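Local coordinates for salicylate 5-hydroxylase, large oxygenase component (PDB 7C8Z), which catalyses, as the oxygenase component of a multicomponent enzyme system, the NADH- and O2-dependent 5-hydroxylation of salicylate to gentisate, at residues 47-52 with 431-436; 84-87 with 92-95; 94-97 with 103-106. One frame throughout, in Å; residues are numbered along the deposited sequence.

Contact 1. Residues 47-52 with 431-436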
ATOM      1  N   TRP A  47      -5.381   4.345  25.574  1.00 33.98           N
ATOM      2  CA  TRP A  47      -6.325   4.885  24.603  1.00 38.43           C
ATOM      3  C   TRP A  47      -6.117   6.371  24.328  1.00 46.90           C
ATOM      4  O   TRP A  47      -6.747   6.901  23.406  1.00 49.10           O
ATOM      5  CB  TRP A  47      -7.772   4.622  25.038  1.00 46.47           C
ATOM      6  CG  TRP A  47      -8.102   4.983  26.449  1.00 51.55           C
ATOM      7  CD1 TRP A  47      -8.146   4.140  27.519  1.00 46.33           C
ATOM      8  CD2 TRP A  47      -8.470   6.278  26.941  1.00 56.61           C
ATOM      9  NE1 TRP A  47      -8.506   4.830  28.651  1.00 53.48           N
ATOM     10  CE2 TRP A  47      -8.710   6.145  28.324  1.00 60.24           C
ATOM     11  CE3 TRP A  47      -8.611   7.538  26.349  1.00 49.54           C
ATOM     12  CZ2 TRP A  47      -9.085   7.223  29.125  1.00 57.92           C
ATOM     13  CZ3 TRP A  47      -8.981   8.605  27.145  1.00 60.94           C
ATOM     14  CH2 TRP A  47      -9.216   8.442  28.519  1.00 55.33           C
ATOM     15  N   ALA A  48      -5.286   7.063  25.113  1.00 42.35           N
ATOM     16  CA  ALA A  48      -4.910   8.429  24.761  1.00 42.49           C
ATOM     17  C   ALA A  48      -4.132   8.489  23.450  1.00 50.15           C
ATOM     18  O   ALA A  48      -4.054   9.559  22.833  1.00 45.41           O
ATOM     19  CB  ALA A  48      -4.086   9.058  25.885  1.00 38.70           C
ATOM     20  N   TYR A  49      -3.562   7.367  23.006  1.00 37.67           N
ATOM     21  CA  TYR A  49      -2.804   7.305  21.765  1.00 40.22           C
ATOM     22  C   TYR A  49      -3.535   6.592  20.639  1.00 46.60           C
ATOM     23  O   TYR A  49      -3.065   6.635  19.497  1.00 47.26           O
ATOM     24  CB  TYR A  49      -1.456   6.602  21.991  1.00 45.34           C
ATOM     25  CG  TYR A  49      -0.644   7.132  23.156  1.00 46.12           C
ATOM     26  CD1 TYR A  49       0.207   8.216  22.999  1.00 37.36           C
ATOM     27  CD2 TYR A  49      -0.721   6.534  24.413  1.00 52.73           C
ATOM     28  CE1 TYR A  49       0.952   8.699  24.057  1.00 39.95           C
ATOM     29  CE2 TYR A  49       0.022   7.010  25.478  1.00 47.42           C
ATOM     30  CZ  TYR A  49       0.856   8.092  25.294  1.00 43.66           C
ATOM     31  OH  TYR A  49       1.597   8.569  26.348  1.00 54.54           O
ATOM     32  N   THR A  50      -4.651   5.922  20.924  1.00 40.41           N
ATOM     33  CA  THR A  50      -5.292   5.044  19.958  1.00 34.52           C
ATOM     34  C   THR A  50      -6.680   5.495  19.515  1.00 43.71           C
ATOM     35  O   THR A  50      -7.279   4.826  18.665  1.00 36.84           O
ATOM     36  CB  THR A  50      -5.389   3.623  20.531  1.00 46.21           C
ATOM     37  OG1 THR A  50      -6.239   3.632  21.683  1.00 45.84           O
ATOM     38  CG2 THR A  50      -4.012   3.107  20.928  1.00 43.19           C
ATOM     39  N   ARG A  51      -7.200   6.606  20.034  1.00 42.80           N
ATOM     40  CA  ARG A  51      -8.565   7.037  19.752  1.00 39.00           C
ATOM     41  C   ARG A  51      -8.555   8.160  18.725  1.00 50.67           C
ATOM     42  O   ARG A  51      -7.868   9.170  18.909  1.00 55.74           O
ATOM     43  CB  ARG A  51      -9.273   7.501  21.028  1.00 49.25           C
ATOM     44  CG  ARG A  51      -9.570   6.388  22.010  1.00 42.52           C
ATOM     45  CD  ARG A  51     -10.290   6.905  23.242  1.00 52.06           C
ATOM     46  NE  ARG A  51     -11.356   7.852  22.923  1.00 57.42           N
ATOM     47  CZ  ARG A  51     -11.979   8.602  23.828  1.00 50.39           C
ATOM     48  NH1 ARG A  51     -11.638   8.516  25.104  1.00 60.95           N
ATOM     49  NH2 ARG A  51     -12.943   9.435  23.461  1.00 48.81           N
ATOM     50  N   GLU A  52      -9.318   7.978  17.643  1.00 56.63           N
ATOM     51  CA  GLU A  52      -9.348   8.963  16.567  1.00 52.21           C
ATOM     52  C   GLU A  52     -10.209  10.179  16.907  1.00 49.50           C
ATOM     53  O   GLU A  52      -9.908  11.290  16.456  1.00 51.23           O
ATOM     54  CB  GLU A  52      -9.838   8.305  15.275  1.00 44.85           C
ATOM     55  CG  GLU A  52      -9.700   9.171  14.034  1.00 37.08           C
ATOM     56  CD  GLU A  52      -8.280   9.210  13.497  1.00 53.05           C
ATOM     57  OE1 GLU A  52      -7.400   8.525  14.064  1.00 55.75           O
ATOM     58  OE2 GLU A  52      -8.044   9.924  12.501  1.00 59.36           O
ATOM     59  N   GLY A 431       3.761  17.077  33.079  1.00 36.48           N
ATOM     60  CA  GLY A 431       3.214  18.394  32.811  1.00 44.34           C
ATOM     61  C   GLY A 431       2.514  18.468  31.470  1.00 47.96           C
ATOM     62  O   GLY A 431       1.452  19.091  31.343  1.00 65.09           O
ATOM     63  N   MET A 432       3.109  17.849  30.449  1.00 40.80           N
ATOM     64  CA  MET A 432       2.468  17.764  29.145  1.00 41.09           C
ATOM     65  C   MET A 432       1.065  17.198  29.275  1.00 42.45           C
ATOM     66  O   MET A 432       0.104  17.754  28.742  1.00 45.89           O
ATOM     67  CB  MET A 432       3.316  16.904  28.204  1.00 36.39           C
ATOM     68  CG  MET A 432       2.674  16.607  26.860  1.00 35.64           C
ATOM     69  SD  MET A 432       3.798  15.759  25.728  1.00 42.78           S
ATOM     70  CE  MET A 432       2.650  14.757  24.797  1.00 45.27           C
ATOM     71  N   TYR A 433       0.920  16.107  30.019  1.00 52.24           N
ATOM     72  CA  TYR A 433      -0.392  15.480  30.091  1.00 54.84           C
ATOM     73  C   TYR A 433      -1.321  16.150  31.096  1.00 52.04           C
ATOM     74  O   TYR A 433      -2.539  16.031  30.954  1.00 57.90           O
ATOM     75  CB  TYR A 433      -0.236  13.987  30.356  1.00 42.24           C
ATOM     76  CG  TYR A 433       0.106  13.289  29.066  1.00 41.67           C
ATOM     77  CD1 TYR A 433      -0.880  13.022  28.121  1.00 52.25           C
ATOM     78  CD2 TYR A 433       1.418  12.954  28.760  1.00 42.05           C
ATOM     79  CE1 TYR A 433      -0.576  12.407  26.924  1.00 48.01           C
ATOM     80  CE2 TYR A 433       1.734  12.335  27.563  1.00 43.07           C
ATOM     81  CZ  TYR A 433       0.733  12.066  26.650  1.00 51.03           C
ATOM     82  OH  TYR A 433       1.040  11.456  25.456  1.00 57.52           O
ATOM     83  N   ASP A 434      -0.791  16.883  32.076  1.00 49.46           N
ATOM     84  CA  ASP A 434      -1.631  17.811  32.827  1.00 58.09           C
ATOM     85  C   ASP A 434      -2.290  18.816  31.884  1.00 63.87           C
ATOM     86  O   ASP A 434      -3.521  18.986  31.880  1.00 60.45           O
ATOM     87  CB  ASP A 434      -0.791  18.518  33.896  1.00 64.60           C
ATOM     88  CG  ASP A 434      -1.567  19.580  34.656  1.00 68.45           C
ATOM     89  OD1 ASP A 434      -2.341  19.220  35.567  1.00 64.58           O
ATOM     90  OD2 ASP A 434      -1.392  20.779  34.350  1.00 70.53           O
ATOM     91  N   TYR A 435      -1.473  19.474  31.055  1.00 62.67           N
ATOM     92  CA  TYR A 435      -2.003  20.407  30.064  1.00 53.90           C
ATOM     93  C   TYR A 435      -2.967  19.712  29.110  1.00 56.41           C
ATOM     94  O   TYR A 435      -3.992  20.284  28.717  1.00 58.04           O
ATOM     95  CB  TYR A 435      -0.849  21.045  29.289  1.00 45.67           C
ATOM     96  CG  TYR A 435      -1.273  22.083  28.277  1.00 49.23           C
ATOM     97  CD1 TYR A 435      -1.562  23.380  28.670  1.00 43.88           C
ATOM     98  CD2 TYR A 435      -1.379  21.769  26.926  1.00 55.91           C
ATOM     99  CE1 TYR A 435      -1.948  24.334  27.754  1.00 48.69           C
ATOM    100  CE2 TYR A 435      -1.767  22.723  26.000  1.00 43.33           C
ATOM    101  CZ  TYR A 435      -2.049  24.003  26.424  1.00 40.85           C
ATOM    102  OH  TYR A 435      -2.437  24.971  25.526  1.00 47.57           O
ATOM    103  N   TRP A 436      -2.647  18.476  28.723  1.00 56.82           N
ATOM    104  CA  TRP A 436      -3.488  17.720  27.801  1.00 58.49           C
ATOM    105  C   TRP A 436      -4.868  17.471  28.395  1.00 54.87           C
ATOM    106  O   TRP A 436      -5.891  17.735  27.750  1.00 49.90           O
ATOM    107  CB  TRP A 436      -2.802  16.398  27.456  1.00 50.00           C
ATOM    108  CG  TRP A 436      -3.468  15.605  26.374  1.00 41.18           C
ATOM    109  CD1 TRP A 436      -3.207  15.664  25.039  1.00 36.29           C
ATOM    110  CD2 TRP A 436      -4.488  14.614  26.542  1.00 51.59           C
ATOM    111  NE1 TRP A 436      -4.006  14.775  24.360  1.00 38.08           N
ATOM    112  CE2 TRP A 436      -4.804  14.120  25.259  1.00 45.84           C
ATOM    113  CE3 TRP A 436      -5.173  14.103  27.649  1.00 45.37           C
ATOM    114  CZ2 TRP A 436      -5.772  13.138  25.053  1.00 47.13           C
ATOM    115  CZ3 TRP A 436      -6.134  13.129  27.442  1.00 52.78           C
ATOM    116  CH2 TRP A 436      -6.423  12.656  26.156  1.00 47.04           C
TER

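Contact 2. Residues 84-87 with 92-95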
ATOM      1  N   LYS A  84       6.964  28.643   0.371  1.00 27.26           N
ATOM      2  CA  LYS A  84       7.163  27.270   0.814  1.00 38.33           C
ATOM      3  C   LYS A  84       5.818  26.728   1.278  1.00 44.83           C
ATOM      4  O   LYS A  84       5.153  27.351   2.114  1.00 51.22           O
ATOM      5  CB  LYS A  84       8.198  27.193   1.941  1.00 28.12           C
ATOM      6  CG  LYS A  84       8.493  25.780   2.410  1.00 36.08           C
ATOM      7  CD  LYS A  84       9.058  25.766   3.827  1.00 47.33           C
ATOM      8  CE  LYS A  84       8.811  24.424   4.504  1.00 49.95           C
ATOM      9  NZ  LYS A  84       9.704  24.189   5.669  1.00 41.80           N
ATOM     10  N   ARG A  85       5.394  25.602   0.706  1.00 40.25           N
ATOM     11  CA  ARG A  85       4.186  24.938   1.171  1.00 34.46           C
ATOM     12  C   ARG A  85       4.515  24.059   2.372  1.00 35.63           C
ATOM     13  O   ARG A  85       5.520  23.341   2.376  1.00 39.02           O
ATOM     14  CB  ARG A  85       3.558  24.108   0.047  1.00 31.31           C
ATOM     15  CG  ARG A  85       2.354  23.261   0.479  1.00 36.34           C
ATOM     16  CD  ARG A  85       1.637  22.612  -0.701  1.00 24.21           C
ATOM     17  NE  ARG A  85       2.501  21.692  -1.443  1.00 32.73           N
ATOM     18  CZ  ARG A  85       2.675  20.402  -1.154  1.00 37.57           C
ATOM     19  NH1 ARG A  85       2.048  19.843  -0.125  1.00 29.38           N
ATOM     20  NH2 ARG A  85       3.487  19.664  -1.899  1.00 45.15           N
ATOM     21  N   THR A  86       3.658  24.102   3.385  1.00 31.15           N
ATOM     22  CA  THR A  86       3.852  23.312   4.596  1.00 37.22           C
ATOM     23  C   THR A  86       2.473  22.968   5.151  1.00 38.98           C
ATOM     24  O   THR A  86       1.460  23.116   4.459  1.00 32.97           O
ATOM     25  CB  THR A  86       4.738  24.075   5.599  1.00 47.66           C
ATOM     26  OG1 THR A  86       5.046  23.232   6.719  1.00 50.97           O
ATOM     27  CG2 THR A  86       4.032  25.332   6.090  1.00 34.73           C
ATOM     28  N   VAL A  87       2.422  22.521   6.407  1.00 28.29           N
ATOM     29  CA  VAL A  87       1.181  22.035   6.989  1.00 34.47           C
ATOM     30  C   VAL A  87       1.072  22.481   8.442  1.00 41.67           C
ATOM     31  O   VAL A  87       2.076  22.732   9.117  1.00 32.61           O
ATOM     32  CB  VAL A  87       1.073  20.497   6.880  1.00 25.05           C
ATOM     33  CG1 VAL A  87       1.847  19.829   8.003  1.00 35.02           C
ATOM     34  CG2 VAL A  87      -0.383  20.060   6.887  1.00 37.10           C
ATOM     35  N   SER A  92      -3.061  21.994   4.863  1.00 31.02           N
ATOM     36  CA  SER A  92      -1.993  22.555   4.051  1.00 32.41           C
ATOM     37  C   SER A  92      -2.067  24.078   4.043  1.00 40.51           C
ATOM     38  O   SER A  92      -3.141  24.659   3.847  1.00 38.14           O
ATOM     39  CB  SER A  92      -2.087  22.018   2.623  1.00 25.69           C
ATOM     40  OG  SER A  92      -0.832  22.086   1.968  1.00 42.62           O
ATOM     41  N   VAL A  93      -0.919  24.726   4.253  1.00 26.25           N
ATOM     42  CA  VAL A  93      -0.808  26.175   4.201  1.00 41.13           C
ATOM     43  C   VAL A  93       0.410  26.536   3.359  1.00 36.85           C
ATOM     44  O   VAL A  93       1.265  25.702   3.065  1.00 36.78           O
ATOM     45  CB  VAL A  93      -0.716  26.816   5.601  1.00 37.35           C
ATOM     46  CG1 VAL A  93      -2.036  26.663   6.340  1.00 23.45           C
ATOM     47  CG2 VAL A  93       0.434  26.211   6.394  1.00 31.32           C
ATOM     48  N   ILE A  94       0.470  27.806   2.971  1.00 31.61           N
ATOM     49  CA  ILE A  94       1.555  28.357   2.172  1.00 30.36           C
ATOM     50  C   ILE A  94       2.139  29.546   2.919  1.00 39.24           C
ATOM     51  O   ILE A  94       1.398  30.450   3.336  1.00 40.94           O
ATOM     52  CB  ILE A  94       1.064  28.771   0.773  1.00 36.84           C
ATOM     53  CG1 ILE A  94       0.281  27.621   0.129  1.00 30.48           C
ATOM     54  CG2 ILE A  94       2.230  29.222  -0.107  1.00 26.20           C
ATOM     55  CD1 ILE A  94      -0.638  28.060  -0.970  1.00 36.10           C
ATOM     56  N   MET A  95       3.463  29.539   3.094  1.00 33.93           N
ATOM     57  CA  MET A  95       4.206  30.633   3.708  1.00 34.12           C
ATOM     58  C   MET A  95       4.964  31.347   2.597  1.00 47.51           C
ATOM     59  O   MET A  95       5.855  30.759   1.975  1.00 56.28           O
ATOM     60  CB  MET A  95       5.162  30.108   4.777  1.00 33.10           C
ATOM     61  CG  MET A  95       6.235  31.102   5.191  1.00 45.80           C
ATOM     62  SD  MET A  95       7.506  30.393   6.259  1.00 52.66           S
ATOM     63  CE  MET A  95       8.632  29.710   5.046  1.00 52.83           C
TER

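Contact 3. Residues 94-97 with 103-106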
ATOM      1  N   ILE A  94       0.470  27.806   2.971  1.00 31.61           N
ATOM      2  CA  ILE A  94       1.555  28.357   2.172  1.00 30.36           C
ATOM      3  C   ILE A  94       2.139  29.546   2.919  1.00 39.24           C
ATOM      4  O   ILE A  94       1.398  30.450   3.336  1.00 40.94           O
ATOM      5  CB  ILE A  94       1.064  28.771   0.773  1.00 36.84           C
ATOM      6  CG1 ILE A  94       0.281  27.621   0.129  1.00 30.48           C
ATOM      7  CG2 ILE A  94       2.230  29.222  -0.107  1.00 26.20           C
ATOM      8  CD1 ILE A  94      -0.638  28.060  -0.970  1.00 36.10           C
ATOM      9  N   MET A  95       3.463  29.539   3.094  1.00 33.93           N
ATOM     10  CA  MET A  95       4.206  30.633   3.708  1.00 34.12           C
ATOM     11  C   MET A  95       4.964  31.347   2.597  1.00 47.51           C
ATOM     12  O   MET A  95       5.855  30.759   1.975  1.00 56.28           O
ATOM     13  CB  MET A  95       5.162  30.108   4.777  1.00 33.10           C
ATOM     14  CG  MET A  95       6.235  31.102   5.191  1.00 45.80           C
ATOM     15  SD  MET A  95       7.506  30.393   6.259  1.00 52.66           S
ATOM     16  CE  MET A  95       8.632  29.710   5.046  1.00 52.83           C
ATOM     17  N   VAL A  96       4.601  32.597   2.325  1.00 39.68           N
ATOM     18  CA  VAL A  96       5.181  33.340   1.214  1.00 45.59           C
ATOM     19  C   VAL A  96       5.716  34.676   1.708  1.00 48.93           C
ATOM     20  O   VAL A  96       5.108  35.330   2.564  1.00 53.30           O
ATOM     21  CB  VAL A  96       4.158  33.549   0.076  1.00 40.83           C
ATOM     22  CG1 VAL A  96       2.955  34.345   0.571  1.00 33.12           C
ATOM     23  CG2 VAL A  96       4.817  34.225  -1.120  1.00 35.27           C
ATOM     24  N   ARG A  97       6.842  35.101   1.145  1.00 45.42           N
ATOM     25  CA  ARG A  97       7.367  36.419   1.454  1.00 42.20           C
ATOM     26  C   ARG A  97       6.638  37.461   0.618  1.00 34.88           C
ATOM     27  O   ARG A  97       6.595  37.364  -0.611  1.00 45.55           O
ATOM     28  CB  ARG A  97       8.867  36.501   1.186  1.00 50.32           C
ATOM     29  CG  ARG A  97       9.409  37.907   1.417  1.00 61.82           C
ATOM     30  CD  ARG A  97      10.855  37.907   1.860  1.00 61.45           C
ATOM     31  NE  ARG A  97      11.130  36.893   2.874  1.00 58.78           N
ATOM     32  CZ  ARG A  97      10.948  37.063   4.178  1.00 54.89           C
ATOM     33  NH1 ARG A  97      10.483  38.215   4.645  1.00 54.97           N
ATOM     34  NH2 ARG A  97      11.237  36.079   5.018  1.00 51.20           N
ATOM     35  N   ILE A 103       5.906  38.451   5.855  1.00 36.01           N
ATOM     36  CA  ILE A 103       5.634  37.041   5.593  1.00 33.82           C
ATOM     37  C   ILE A 103       4.146  36.782   5.787  1.00 36.16           C
ATOM     38  O   ILE A 103       3.618  36.987   6.885  1.00 39.95           O
ATOM     39  CB  ILE A 103       6.468  36.121   6.498  1.00 38.69           C
ATOM     40  CG1 ILE A 103       7.950  36.276   6.169  1.00 30.80           C
ATOM     41  CG2 ILE A 103       6.028  34.667   6.341  1.00 32.55           C
ATOM     42  CD1 ILE A 103       8.857  35.572   7.137  1.00 43.13           C
ATOM     43  N   ASN A 104       3.477  36.329   4.731  1.00 47.55           N
ATOM     44  CA  ASN A 104       2.080  35.926   4.797  1.00 50.44           C
ATOM     45  C   ASN A 104       1.972  34.409   4.873  1.00 49.46           C
ATOM     46  O   ASN A 104       2.798  33.680   4.317  1.00 63.67           O
ATOM     47  CB  ASN A 104       1.291  36.422   3.579  1.00 53.07           C
ATOM     48  CG  ASN A 104       1.714  37.808   3.119  1.00 48.77           C
ATOM     49  OD1 ASN A 104       2.135  38.642   3.920  1.00 56.40           O
ATOM     50  ND2 ASN A 104       1.581  38.066   1.820  1.00 33.12           N
ATOM     51  N   VAL A 105       0.949  33.935   5.576  1.00 36.00           N
ATOM     52  CA  VAL A 105       0.635  32.513   5.631  1.00 30.44           C
ATOM     53  C   VAL A 105      -0.849  32.352   5.347  1.00 39.02           C
ATOM     54  O   VAL A 105      -1.688  32.875   6.090  1.00 48.45           O
ATOM     55  CB  VAL A 105       1.002  31.883   6.982  1.00 41.10           C
ATOM     56  CG1 VAL A 105       0.378  30.497   7.100  1.00 38.43           C
ATOM     57  CG2 VAL A 105       2.510  31.803   7.124  1.00 41.84           C
ATOM     58  N   VAL A 106      -1.171  31.634   4.273  1.00 45.56           N
ATOM     59  CA  VAL A 106      -2.554  31.454   3.850  1.00 35.49           C
ATOM     60  C   VAL A 106      -2.857  29.966   3.756  1.00 41.10           C
ATOM     61  O   VAL A 106      -1.965  29.130   3.611  1.00 48.51           O
ATOM     62  CB  VAL A 106      -2.842  32.149   2.507  1.00 32.99           C
ATOM     63  CG1 VAL A 106      -2.509  33.632   2.598  1.00 27.07           C
ATOM     64  CG2 VAL A 106      -2.054  31.474   1.385  1.00 25.09           C
TER

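Contact 1. Residues 47-52 with 431-436
Tyr49 reaches from the loop before helix 52-63 to overlap the phenol end of Tyr433 on helix 427-440. The two side chains cross at about a right angle: the hydroxyl of Tyr433 comes obliquely to the CE1-CZ corner of the Tyr49 ring and its hydroxyl, and the ring carbons Tyr49 CZ and Tyr433 CZ are 4.2 Å apart. Each tyrosine holds CG anti to its own carbonyl carbon (chi1 -51° in Tyr49, -80° in Tyr433), and this directs both phenols into the interface, where Tyr49 OH lies 3.1 Å from Tyr433 OH. Both hydroxyls are hydrogen-bonded to Glu236 OE2 on helix 232-238, so one carboxylate oxygen gathers the ends of two buried tyrosines.

Beside this polar point the contact is apolar. The methyl of Ala48 is directed at the helix and meets CH2 of the six-membered ring of the Trp436 indole, with Ala48 CB 4.3 Å from Trp436 CH2, again obliquely. The indole NE1 is occupied by a hydrogen bond to Glu58 of helix 52-63. Tyr49 is further covered by Phe400, stacked on it from helix 387-402, the helix that also carries the iron ligand Asp389. The result is a buried aromatic cluster joining an N-terminal loop to the C-terminal helix of the ring-hydroxylating catalytic domain.

Contact 2. Residues 84-87 with 92-95
Lys84 and Met95 exchange two backbone hydrogen bonds, and Thr86 and Val93 exchange two more, pairing strands 82-88 and 91-97 as an antiparallel beta hairpin. All four are close to straight and of equal length; Thr86 N to Val93 O, at 2.9 Å and 175°, is an example. At the non-hydrogen-bonded pairs, Arg85 with Ile94 and Val87 with Ser92, the strands draw together, and CA-H...O contacts join in, Ser92 CA lying 3.5 Å from Thr86 O. The backbone N of Ser92 donates to Gln402 OE1 of the second subunit.

Apolar touching is concentrated on the face of Lys84, Thr86, Val93 and Met95. Thr86 and Val93 stand side by side and point the same way, their CG2 methyls 3.7 Å apart. Met95 bends at its last torsion (chi3 86°), which turns CE back against the aliphatic part of Lys84, 4.0 Å from Lys84 CB. The lysine runs on, extended, to a salt bridge with Glu76. Thr86 also touches His343 of the catalytic-domain strand 338-346.

The opposite face, with Val87 and Ile94, also holds the polar pair Arg85 and Ser92. Arg85 CD passes 3.7 Å from Ser92 OG, and the serine oxygen lies at the edge of the guanidinium, whose NE is bonded to Glu120 O. Backbone bonding thus supplies the regular adhesion of this Rieske-domain hairpin, while the charged ends of Lys84 and Arg85 find their partners, Glu76 and Glu120 O, outside the paired strands.

Contact 3. Residues 94-97 with 103-106
Ile94 N donates to Val106 O at 2.8 Å, and Val106 N returns a bond to Ile94 O; two residues along, Val96 and Asn104 exchange an equivalent pair. These four bonds build the antiparallel beta hairpin of strands 91-97 and 103-107, inner members of the antiparallel sheet of the Rieske domain. Asn104 N to Val96 O, 2.9 Å, has the most bent N-H of the four (152°). Between the bonded pairs, CA-H...O contacts add weaker polar links, among them Met95 CA to Asn104 O at 3.4 Å.

Two polar side chains are held from beyond the strands. Asn104 ND2 bonds to Leu139 O and to Asp98 OD1, while its CB rests 4.0 Å from Val96 CG1. The guanidinium of Arg97 is gripped by a salt bridge from NH2 to Glu74 and a hydrogen bond from NE to Ile77 O.

Packing divides between the two faces. Ile94, Val96 and Val106 all touch Phe128 of strand 128-130, and across the pair Ile94 CB lies 4.2 Å from Val106 CG2. On the reverse face Met95 sends CB to Val105 CG2 at 3.9 Å, and its CG meets Ile103 CG2, 3.8 Å away on the diagonal neighbour. Val185 of strand 184-188 touches Met95 and Ile103 here, and Val178 of strand 175-181 touches Ile103 and Val105. Arg97, bent at chi3 (-44°), folds its flat head over Ile103: Ile103 CG1 sits over one face of the guanidinium, 3.5 Å from both Arg97 NH1 and Arg97 NH2.

All three contacts are mostly buried, but they differ in reach. Contact 1 joins segments with 378 residues between them through side chains alone, aromatic rings gathered round a carboxylate. Contacts 2 and 3 are local hairpins made chiefly of backbone bonds; they share strand 91-97, which uses one edge for each partner, and Val93 of contact 2 packs against Val105 and Val106 of contact 3. Contact 2 also meets a second subunit and a chain of another protein; no other protein chain of the assembly touches contacts 1 and 3. The hairpins lie in the Rieske domain, with Ile94 about 12 Å from the iron-sulfur cluster (side chain to cluster); contact 1 sits on the opposite side of the chain's centre.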